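Amicyanin (Paracoccus versutus, PDB 1ID2) carries electrons as a small type 1 blue copper protein of the plastocyanin/azurin family, holding a single copper ion at one end of a beta sandwich. Local coordinates at residues A[1-11]-A[62-73]. Numbering follows the deposited sequence.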
loop_
_atom_site.group_PDB
_atom_site.type_symbol
_atom_site.label_atom_id
_atom_site.label_comp_id
_atom_site.label_asym_id
_atom_site.label_seq_id
_atom_site.Cartn_x
_atom_site.Cartn_y
_atom_site.Cartn_z
ATOM N N GLN A 1 8.241 -9.284 14.475
ATOM C CA GLN A 1 8.620 -7.876 14.166
ATOM C C GLN A 1 7.409 -7.146 13.590
ATOM O O GLN A 1 6.592 -6.615 14.338
ATOM C CB GLN A 1 9.787 -7.828 13.163
ATOM C CG GLN A 1 10.825 -8.941 13.302
ATOM C CD GLN A 1 11.313 -9.123 14.727
ATOM O OE1 GLN A 1 10.604 -9.681 15.564
ATOM N NE2 GLN A 1 12.519 -8.658 15.008
ATOM N N ASP A 2 7.229 -7.256 12.279
ATOM C CA ASP A 2 6.150 -6.573 11.575
ATOM C C ASP A 2 5.043 -7.583 11.211
ATOM O O ASP A 2 5.305 -8.774 10.972
ATOM C CB ASP A 2 6.694 -5.901 10.287
ATOM C CG ASP A 2 7.067 -4.408 10.476
ATOM O OD1 ASP A 2 8.246 -4.107 10.775
ATOM O OD2 ASP A 2 6.226 -3.527 10.178
ATOM N N LYS A 3 3.808 -7.096 11.197
ATOM C CA LYS A 3 2.675 -7.787 10.595
ATOM C C LYS A 3 2.782 -7.933 9.064
ATOM O O LYS A 3 1.881 -8.473 8.436
ATOM C CB LYS A 3 1.399 -7.014 10.914
ATOM C CG LYS A 3 0.707 -7.445 12.175
ATOM C CD LYS A 3 1.438 -6.955 13.404
ATOM C CE LYS A 3 0.528 -7.062 14.629
ATOM N NZ LYS A 3 -0.829 -6.443 14.430
ATOM N N ILE A 4 3.797 -7.321 8.461
ATOM C CA ILE A 4 3.894 -7.218 7.010
ATOM C C ILE A 4 5.287 -7.594 6.508
ATOM O O ILE A 4 6.252 -7.635 7.271
ATOM C CB ILE A 4 3.564 -5.783 6.515
ATOM C CG1 ILE A 4 4.578 -4.788 7.072
ATOM C CG2 ILE A 4 2.157 -5.398 6.926
ATOM C CD1 ILE A 4 4.510 -3.403 6.423
ATOM N N THR A 5 5.377 -7.884 5.216
ATOM C CA THR A 5 6.658 -8.109 4.559
ATOM C C THR A 5 6.749 -7.203 3.340
ATOM O O THR A 5 5.829 -7.137 2.503
ATOM C CB THR A 5 6.828 -9.601 4.109
ATOM O OG1 THR A 5 6.720 -10.465 5.248
ATOM C CG2 THR A 5 8.185 -9.831 3.461
ATOM N N VAL A 6 7.835 -6.447 3.285
ATOM C CA VAL A 6 8.080 -5.588 2.150
ATOM C C VAL A 6 9.212 -6.122 1.282
ATOM O O VAL A 6 10.387 -6.093 1.679
ATOM C CB VAL A 6 8.319 -4.139 2.591
ATOM C CG1 VAL A 6 8.520 -3.251 1.389
ATOM C CG2 VAL A 6 7.110 -3.673 3.398
ATOM N N THR A 7 8.755 -7.060 0.463
ATOM C CA THR A 7 9.081 -7.132 -0.950
ATOM C C THR A 7 10.259 -6.226 -1.351
ATOM O O THR A 7 11.433 -6.563 -1.136
ATOM C CB THR A 7 7.797 -6.763 -1.738
ATOM O OG1 THR A 7 6.652 -7.163 -0.958
ATOM C CG2 THR A 7 7.766 -7.456 -3.120
ATOM N N SER A 8 9.941 -5.045 -1.864
ATOM C CA SER A 8 10.958 -4.150 -2.378
ATOM C C SER A 8 10.780 -2.820 -1.670
ATOM O O SER A 8 9.657 -2.324 -1.535
ATOM C CB SER A 8 10.786 -3.989 -3.899
ATOM O OG SER A 8 11.740 -3.105 -4.459
ATOM N N GLU A 9 11.843 -2.390 -1.011
ATOM C CA GLU A 9 11.933 -1.030 -0.506
ATOM C C GLU A 9 11.563 -0.062 -1.629
ATOM O O GLU A 9 10.759 0.849 -1.427
ATOM C CB GLU A 9 13.354 -0.745 -0.013
ATOM C CG GLU A 9 13.459 0.426 0.954
ATOM C CD GLU A 9 14.895 0.830 1.231
ATOM O OE1 GLU A 9 15.345 0.676 2.386
ATOM O OE2 GLU A 9 15.573 1.311 0.297
ATOM N N LYS A 10 12.071 -0.342 -2.829
ATOM C CA LYS A 10 11.927 0.532 -4.000
ATOM C C LYS A 10 10.560 0.294 -4.676
ATOM O O LYS A 10 10.104 -0.855 -4.782
ATOM C CB LYS A 10 13.068 0.233 -4.977
ATOM C CG LYS A 10 13.138 1.105 -6.217
ATOM C CD LYS A 10 14.327 0.687 -7.068
ATOM C CE LYS A 10 14.221 1.195 -8.495
ATOM N NZ LYS A 10 15.274 0.582 -9.353
ATOM N N PRO A 11 9.904 1.371 -5.173
ATOM C CA PRO A 11 8.830 1.215 -6.177
ATOM C C PRO A 11 9.280 0.463 -7.438
ATOM O O PRO A 11 10.410 0.644 -7.909
ATOM C CB PRO A 11 8.417 2.664 -6.502
ATOM C CG PRO A 11 8.817 3.441 -5.290
ATOM C CD PRO A 11 10.112 2.790 -4.829
ATOM N N ILE A 62 0.417 -0.091 14.097
ATOM C CA ILE A 62 -0.531 -0.640 13.130
ATOM C C ILE A 62 0.014 -1.909 12.450
ATOM O O ILE A 62 -0.584 -2.975 12.573
ATOM C CB ILE A 62 -0.949 0.435 12.076
ATOM C CG1 ILE A 62 -1.528 1.668 12.784
ATOM C CG2 ILE A 62 -1.964 -0.139 11.098
ATOM C CD1 ILE A 62 -2.871 1.458 13.441
ATOM N N VAL A 63 1.172 -1.814 11.794
ATOM C CA VAL A 63 1.791 -3.000 11.204
ATOM C C VAL A 63 2.992 -3.476 11.994
ATOM O O VAL A 63 3.684 -4.406 11.582
ATOM C CB VAL A 63 2.245 -2.766 9.747
ATOM C CG1 VAL A 63 1.038 -2.783 8.847
ATOM C CG2 VAL A 63 3.055 -1.470 9.622
ATOM N N GLY A 64 3.260 -2.791 13.097
ATOM C CA GLY A 64 4.378 -3.119 13.956
ATOM C C GLY A 64 4.317 -2.157 15.120
ATOM O O GLY A 64 3.379 -1.360 15.206
ATOM N N GLU A 65 5.337 -2.174 15.972
ATOM C CA GLU A 65 5.432 -1.225 17.079
ATOM C C GLU A 65 5.765 0.167 16.544
ATOM O O GLU A 65 5.226 1.167 17.018
ATOM C CB GLU A 65 6.507 -1.673 18.071
ATOM C CG GLU A 65 6.558 -0.848 19.349
ATOM C CD GLU A 65 7.646 -1.307 20.299
ATOM O OE1 GLU A 65 8.819 -0.927 20.092
ATOM O OE2 GLU A 65 7.330 -2.042 21.257
ATOM N N ASP A 66 6.610 0.205 15.518
ATOM C CA ASP A 66 7.000 1.446 14.843
ATOM C C ASP A 66 6.053 1.877 13.725
ATOM O O ASP A 66 5.254 1.077 13.212
ATOM C CB ASP A 66 8.393 1.305 14.235
ATOM C CG ASP A 66 9.439 1.009 15.256
ATOM O OD1 ASP A 66 10.139 -0.017 15.106
ATOM O OD2 ASP A 66 9.553 1.802 16.209
ATOM N N ALA A 67 6.262 3.113 13.272
ATOM C CA ALA A 67 5.624 3.638 12.073
ATOM C C ALA A 67 6.344 3.127 10.833
ATOM O O ALA A 67 7.572 2.948 10.842
ATOM C CB ALA A 67 5.654 5.160 12.087
ATOM N N PHE A 68 5.586 3.012 9.744
ATOM C CA PHE A 68 6.106 2.570 8.455
ATOM C C PHE A 68 5.742 3.580 7.357
ATOM O O PHE A 68 4.579 3.927 7.176
ATOM C CB PHE A 68 5.549 1.175 8.113
ATOM C CG PHE A 68 6.109 0.593 6.846
ATOM C CD1 PHE A 68 5.445 0.776 5.634
ATOM C CD2 PHE A 68 7.378 0.029 6.831
ATOM C CE1 PHE A 68 6.046 0.430 4.435
ATOM C CE2 PHE A 68 7.993 -0.326 5.627
ATOM C CZ PHE A 68 7.330 -0.119 4.430
ATOM N N ARG A 69 6.751 4.076 6.652
ATOM C CA ARG A 69 6.527 4.995 5.561
ATOM C C ARG A 69 7.080 4.383 4.292
ATOM O O ARG A 69 8.278 4.188 4.188
ATOM C CB ARG A 69 7.240 6.306 5.839
ATOM C CG ARG A 69 6.688 7.476 5.059
ATOM C CD ARG A 69 7.797 8.351 4.498
ATOM N NE ARG A 69 8.186 7.921 3.156
ATOM C CZ ARG A 69 8.251 8.715 2.088
ATOM N NH1 ARG A 69 7.939 10.008 2.174
ATOM N NH2 ARG A 69 8.713 8.230 0.944
ATOM N N GLY A 70 6.213 4.076 3.336
ATOM C CA GLY A 70 6.673 3.495 2.089
ATOM C C GLY A 70 7.359 4.571 1.271
ATOM O O GLY A 70 7.127 5.753 1.500
ATOM N N GLU A 71 8.176 4.178 0.306
ATOM C CA GLU A 71 8.799 5.139 -0.602
ATOM C C GLU A 71 7.764 5.712 -1.567
ATOM O O GLU A 71 6.743 5.069 -1.845
ATOM C CB GLU A 71 9.916 4.454 -1.390
ATOM C CG GLU A 71 11.227 4.337 -0.623
ATOM C CD GLU A 71 12.381 3.845 -1.490
ATOM O OE1 GLU A 71 12.559 4.341 -2.628
ATOM O OE2 GLU A 71 13.135 2.970 -1.019
ATOM N N MET A 72 7.997 6.945 -2.018
ATOM C CA MET A 72 7.105 7.645 -2.968
ATOM C C MET A 72 7.094 7.028 -4.378
ATOM O O MET A 72 8.148 6.663 -4.897
ATOM C CB MET A 72 7.510 9.119 -3.086
ATOM C CG MET A 72 7.578 9.873 -1.757
ATOM S SD MET A 72 6.004 9.966 -0.892
ATOM C CE MET A 72 5.117 10.757 -2.124
ATOM N N MET A 73 5.898 6.807 -4.926
ATOM C CA MET A 73 5.716 6.373 -6.313
ATOM C C MET A 73 5.456 7.626 -7.112
ATOM O O MET A 73 4.799 8.571 -6.646
ATOM C CB MET A 73 4.489 5.468 -6.488
ATOM C CG MET A 73 4.533 4.137 -5.761
ATOM S SD MET A 73 2.891 3.361 -5.535
ATOM C CE MET A 73 2.518 3.814 -3.834
HETATM O O HOH W 1 9.681 1.422 1.037
#
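Along the edge of the cupredoxin beta sandwich, the N-terminal edge strand 4-13 and the residues leading into it meet the 62-73 connection, Lys3, Ile4 and Val6 facing Val63 and Phe68. One direct backbone hydrogen bond joins them, from Lys3 N to Val63 O at 2.7 Å. Beside it, Ile4 lays CG2 against Val63 CG1 at a tight 3.4 Å. With CG1 of Ile4 lying between the backbone N and the carbonyl carbon (chi1 63°), its CD1 sits over the centre of one face of the Phe68 ring, while Val6 CG2 approaches CZ of that ring obliquely at 3.7 Å. These apolar groups pack the 62-73 connection against the edge of the sandwich: Ile4 also touches Ile81 and Phe83 of strand 77-83, and Phe68 touches Tyr79 of that strand and Phe58 of strand 57-58. Farther along, a water bridges the backbones, donating to Glu9 O at 2.7 Å and accepting from Glu71 N. The Glu71 side chain crosses Pro11 at about a right angle, OE1 3.6 Å from Pro11 CD. Its OE2 comes 3.2 Å from each of Glu9 CG, O and OE2, the carboxylate planes 56° apart; this gathering of acceptors may favour proton uptake by one carboxylate, though both residues also touch a crystal neighbour. Cut back to an alanine, Glu71 would lose its carboxylate and would probably leave Pro11 CD and Glu9 CG without that cover. Pro11 CG rests 3.3 Å from Met72 O, near the copper end of the fold.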